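Local atomic coordinates of putative glucarate dehydratase (PDB entry 4IT1), a protein that probably catalyses the magnesium-dependent dehydration of D-glucarate to 5-dehydro-4-deoxy-D-glucarate. Residues G348-A353 and G401-E405; L152-G158 and H356-A360. One frame throughout, in Å; residues are numbered along the deposited sequence.

Overall arrangement
Both contacts are buried and both use helix 348-360. Contact 1 takes its first turns and contact 2 its last, with centres about 12 Å apart. Contact 1 sets the helix against the loop between strand 393-395 and helix 408-421. Its chemistry is apolar, with two leucines doing most of the touching. Contact 2 sets the helix against the turn between helix 128-148 and strand 163-170. It adds a histidine-to-backbone hydrogen bond to its aliphatic packing, and it borders the second subunit. The two meet where Gly-401 O faces Leu-152 N in a probable hydrogen bond and where Leu-402 packs on Leu-152.

Contact 1: G348-A353 and G401-E405; sequences GISLMA and GLGLE
Leu-402 puts its two methyl groups on different parts of the helix that starts at Gly-348. Leu-402 CD2 lies closest to the helix backbone, 3.4 Å from Ala-353 N. That amide already bonds to Ile-349 O, so the methyl packs on a satisfied turn. Leu-402 CD2 is also 3.8 Å from Met-352 CB. The other methyl reaches along the helix, and Leu-402 CD1 lies 4.0 Å from Ile-349 CG2. The two side chains cross at about a right angle. Ile-349 CG2 lies anti to the backbone N (chi1 of CG1 -60°), which brings this branch to the leucine.

The helix follows strand 338-341, and the loop follows strand 393-395. These are the seventh strand and the closing strand of the (beta/alpha)7-beta barrel of the enolase superfamily. The contact joins the helix after the seventh strand to the loop that leaves the closing strand. Asp-142, on helix 128-148, holds Leu-402 N through its carboxylate.

Gly-403 turns the chain with a positive phi, and Leu-404 then points back to the helix. Its CD1 is the branch that touches. Leu-404 CD1 lies 3.8 Å from Met-352 CG, where the two side chains also cross at about a right angle. Met-352 is bent at chi2 (-55°), and its far end leads away from the loop; the side chain also packs on Leu-387. Leu-404 CD1 also lies 3.9 Å from Gly-348 O, the carbonyl that accepts from Met-352 N. The contact of Leu-404 with Ile-349 is mainly to the backbone: Leu-404 CD1 is 3.9 Å from Ile-349 CA.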
loop_
_atom_site.group_PDB
_atom_site.type_symbol
_atom_site.label_atom_id
_atom_site.label_comp_id
_atom_site.label_asym_id
_atom_site.label_seq_id
_atom_site.Cartn_x
_atom_site.Cartn_y
_atom_site.Cartn_z
ATOM N N GLY A 348 -9.910 -5.948 -23.446
ATOM C CA GLY A 348 -8.507 -5.561 -23.456
ATOM C C GLY A 348 -8.101 -4.505 -22.451
ATOM O O GLY A 348 -6.985 -4.558 -21.925
ATOM N N ILE A 349 -8.992 -3.543 -22.197
ATOM C CA ILE A 349 -8.731 -2.484 -21.221
ATOM C C ILE A 349 -8.426 -3.097 -19.847
ATOM O O ILE A 349 -7.366 -2.843 -19.260
ATOM C CB ILE A 349 -9.904 -1.480 -21.104
ATOM C CG1 ILE A 349 -10.176 -0.801 -22.453
ATOM C CG2 ILE A 349 -9.619 -0.452 -20.013
ATOM C CD1 ILE A 349 -11.307 0.210 -22.440
ATOM N N SER A 350 -9.350 -3.915 -19.352
ATOM C CA SER A 350 -9.148 -4.620 -18.091
ATOM C C SER A 350 -7.844 -5.412 -18.115
ATOM O O SER A 350 -7.051 -5.347 -17.169
ATOM C CB SER A 350 -10.333 -5.545 -17.788
ATOM O OG SER A 350 -11.448 -4.800 -17.329
ATOM N N LEU A 351 -7.625 -6.140 -19.209
ATOM C CA LEU A 351 -6.453 -6.990 -19.353
ATOM C C LEU A 351 -5.166 -6.195 -19.119
ATOM O O LEU A 351 -4.244 -6.691 -18.475
ATOM C CB LEU A 351 -6.444 -7.673 -20.724
ATOM C CG LEU A 351 -5.395 -8.753 -21.032
ATOM C CD1 LEU A 351 -5.459 -9.932 -20.065
ATOM C CD2 LEU A 351 -5.524 -9.243 -22.469
ATOM N N MET A 352 -5.130 -4.955 -19.602
ATOM C CA MET A 352 -3.934 -4.120 -19.494
ATOM C C MET A 352 -3.749 -3.480 -18.124
ATOM O O MET A 352 -2.620 -3.420 -17.621
ATOM C CB MET A 352 -3.870 -3.061 -20.610
ATOM C CG MET A 352 -3.506 -3.630 -21.974
ATOM S SD MET A 352 -1.958 -4.561 -21.976
ATOM C CE MET A 352 -2.329 -5.810 -23.196
ATOM N N ALA A 353 -4.842 -2.988 -17.534
ATOM C CA ALA A 353 -4.808 -2.454 -16.172
ATOM C C ALA A 353 -4.309 -3.544 -15.227
ATOM O O ALA A 353 -3.395 -3.327 -14.431
ATOM C CB ALA A 353 -6.183 -1.969 -15.749
ATOM N N GLY A 401 0.384 5.457 -20.769
ATOM C CA GLY A 401 -0.718 4.839 -20.034
ATOM C C GLY A 401 -0.879 3.363 -20.324
ATOM O O GLY A 401 0.087 2.597 -20.273
ATOM N N LEU A 402 -2.108 2.970 -20.643
ATOM C CA LEU A 402 -2.415 1.594 -21.022
ATOM C C LEU A 402 -1.954 1.275 -22.447
ATOM O O LEU A 402 -1.883 0.103 -22.832
ATOM C CB LEU A 402 -3.920 1.321 -20.882
ATOM C CG LEU A 402 -4.542 1.352 -19.481
ATOM C CD1 LEU A 402 -6.058 1.394 -19.577
ATOM C CD2 LEU A 402 -4.092 0.163 -18.643
ATOM N N GLY A 403 -1.651 2.320 -23.221
ATOM C CA GLY A 403 -1.257 2.175 -24.625
ATOM C C GLY A 403 -2.380 1.632 -25.492
ATOM O O GLY A 403 -2.161 0.760 -26.339
ATOM N N LEU A 404 -3.586 2.144 -25.270
ATOM C CA LEU A 404 -4.770 1.669 -25.971
ATOM C C LEU A 404 -5.662 2.828 -26.417
ATOM O O LEU A 404 -5.749 3.865 -25.742
ATOM C CB LEU A 404 -5.569 0.715 -25.079
ATOM C CG LEU A 404 -4.990 -0.626 -24.621
ATOM C CD1 LEU A 404 -5.941 -1.256 -23.616
ATOM C CD2 LEU A 404 -4.739 -1.574 -25.787
ATOM N N GLU A 405 -6.326 2.641 -27.558
ATOM C CA GLU A 405 -7.235 3.657 -28.091
ATOM C C GLU A 405 -8.609 3.082 -28.441
ATOM O O GLU A 405 -8.711 2.006 -29.037
ATOM C CB GLU A 405 -6.605 4.379 -29.291
ATOM C CG GLU A 405 -5.564 5.421 -28.887
ATOM C CD GLU A 405 -4.804 6.018 -30.059
ATOM O OE1 GLU A 405 -4.995 5.570 -31.209
ATOM O OE2 GLU A 405 -4.003 6.946 -29.821
#

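Contact 2: L152-G158 and H356-A360; sequences LVDLLGG and HVAAA
His-356 accepts a hydrogen bond at ND1 from the backbone amide of Val-153. Val-153 N lies 3.0 Å from His-356 ND1. The bond is somewhat bent, at 146° at the hydrogen. Val-153 N meets the ring at its edge and only 4° out of its plane. Acceptance at ND1 suggests a neutral ring with its proton on NE2. Beside this bond, Leu-152 CB comes within 3.5 Å of His-356 ND1.

Val-153 covers the next turn of the helix. Its chi1 of 66° sets CG1 between the backbone N and the carbonyl carbon and swings CG2 to the helix. Val-153 CG2 sits 3.5 Å from His-356 O. The same methyl touches Ala-359, and Val-153 CG2 lies 3.8 Å from Ala-360 CB. Leu-156 continues the apolar strip. Leu-156 CB packs on Ala-360 CB at 3.9 Å, and its CD1 lies over Val-357 CA. The small alanines, and Gly-158 with no side chain, are consistent with a close approach: Gly-158 O is 3.7 Å from Ala-360 CA.

In the enolase-superfamily barrel, residues 152-158 lie just ahead of strand 163-170, the first barrel strand. The helix they meet follows strand 338-341, the seventh. The contact therefore brings chain that leads into the first barrel strand against the helix after the seventh.

Backbone bonds within the turn help to shape it. Val-153 O accepts from Leu-156 N and Gly-158 N, which approach from opposite faces of its carbonyl plane. Helix 322-334 covers Leu-156 and Val-357 through Gln-326. Asp-154 turns away from the helix and forms a salt bridge with Arg-398. Asn-96 of the second subunit donates through ND2 to both Gly-158 O and Ala-360 O, bridging the two segments across the dimer interface.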
loop_
_atom_site.group_PDB
_atom_site.type_symbol
_atom_site.label_atom_id
_atom_site.label_comp_id
_atom_site.label_asym_id
_atom_site.label_seq_id
_atom_site.Cartn_x
_atom_site.Cartn_y
_atom_site.Cartn_z
ATOM N N LEU A 152 1.693 3.224 -17.734
ATOM C CA LEU A 152 0.977 3.359 -16.463
ATOM C C LEU A 152 1.823 2.815 -15.312
ATOM O O LEU A 152 1.971 3.468 -14.281
ATOM C CB LEU A 152 -0.394 2.667 -16.522
ATOM C CG LEU A 152 -1.496 3.145 -15.563
ATOM C CD1 LEU A 152 -2.857 2.686 -16.060
ATOM C CD2 LEU A 152 -1.281 2.675 -14.133
ATOM N N VAL A 153 2.402 1.637 -15.530
ATOM C CA VAL A 153 3.250 0.959 -14.551
ATOM C C VAL A 153 4.277 1.877 -13.850
ATOM O O VAL A 153 4.607 1.658 -12.678
ATOM C CB VAL A 153 3.913 -0.280 -15.190
ATOM C CG1 VAL A 153 4.902 0.117 -16.287
ATOM C CG2 VAL A 153 4.566 -1.156 -14.133
ATOM N N ASP A 154 4.744 2.913 -14.554
ATOM C CA ASP A 154 5.731 3.854 -14.012
ATOM C C ASP A 154 5.171 4.724 -12.891
ATOM O O ASP A 154 5.912 5.149 -11.993
ATOM C CB ASP A 154 6.340 4.720 -15.128
ATOM C CG ASP A 154 7.325 3.944 -16.020
ATOM O OD1 ASP A 154 7.628 2.762 -15.729
ATOM O OD2 ASP A 154 7.803 4.523 -17.020
ATOM N N LEU A 155 3.865 4.986 -12.947
ATOM C CA LEU A 155 3.153 5.667 -11.864
ATOM C C LEU A 155 3.130 4.813 -10.608
ATOM O O LEU A 155 3.055 5.331 -9.496
ATOM C CB LEU A 155 1.715 5.971 -12.278
ATOM C CG LEU A 155 1.485 7.097 -13.278
ATOM C CD1 LEU A 155 0.173 6.863 -14.001
ATOM C CD2 LEU A 155 1.494 8.448 -12.580
ATOM N N LEU A 156 3.188 3.500 -10.804
ATOM C CA LEU A 156 3.117 2.540 -9.714
ATOM C C LEU A 156 4.510 2.059 -9.274
ATOM O O LEU A 156 4.640 0.970 -8.709
ATOM C CB LEU A 156 2.241 1.349 -10.132
ATOM C CG LEU A 156 0.926 1.639 -10.878
ATOM C CD1 LEU A 156 0.259 0.361 -11.368
ATOM C CD2 LEU A 156 -0.037 2.444 -10.022
ATOM N N GLY A 157 5.541 2.864 -9.545
ATOM C CA GLY A 157 6.919 2.558 -9.131
ATOM C C GLY A 157 7.836 1.858 -10.134
ATOM O O GLY A 157 9.001 1.605 -9.830
ATOM N N GLY A 158 7.316 1.531 -11.319
ATOM C CA GLY A 158 8.114 0.915 -12.384
ATOM C C GLY A 158 7.919 -0.578 -12.560
ATOM O O GLY A 158 7.525 -1.271 -11.625
ATOM N N HIS A 356 -0.472 -4.269 -16.024
ATOM C CA HIS A 356 0.373 -3.211 -15.492
ATOM C C HIS A 356 0.583 -3.264 -13.982
ATOM O O HIS A 356 1.704 -3.067 -13.517
ATOM C CB HIS A 356 -0.131 -1.833 -15.926
ATOM C CG HIS A 356 0.353 -1.421 -17.281
ATOM N ND1 HIS A 356 1.151 -0.314 -17.481
ATOM C CD2 HIS A 356 0.173 -1.982 -18.500
ATOM C CE1 HIS A 356 1.429 -0.203 -18.768
ATOM N NE2 HIS A 356 0.848 -1.203 -19.408
ATOM N N VAL A 357 -0.478 -3.502 -13.211
ATOM C CA VAL A 357 -0.316 -3.591 -11.755
ATOM C C VAL A 357 0.404 -4.890 -11.429
ATOM O O VAL A 357 1.279 -4.917 -10.574
ATOM C CB VAL A 357 -1.644 -3.417 -10.958
ATOM C CG1 VAL A 357 -2.608 -4.562 -11.206
ATOM C CG2 VAL A 357 -1.367 -3.266 -9.471
ATOM N N ALA A 358 0.053 -5.951 -12.150
ATOM C CA ALA A 358 0.765 -7.217 -12.066
ATOM C C ALA A 358 2.267 -7.049 -12.338
ATOM O O ALA A 358 3.090 -7.813 -11.822
ATOM C CB ALA A 358 0.160 -8.214 -13.040
ATOM N N ALA A 359 2.607 -6.039 -13.143
ATOM C CA ALA A 359 3.978 -5.801 -13.576
ATOM C C ALA A 359 4.762 -5.010 -12.546
ATOM O O ALA A 359 5.985 -5.111 -12.489
ATOM C CB ALA A 359 4.000 -5.087 -14.924
ATOM N N ALA A 360 4.057 -4.224 -11.734
ATOM C CA ALA A 360 4.714 -3.417 -10.704
ATOM C C ALA A 360 4.888 -4.131 -9.362
ATOM O O ALA A 360 5.494 -3.571 -8.437
ATOM C CB ALA A 360 3.996 -2.089 -10.516
#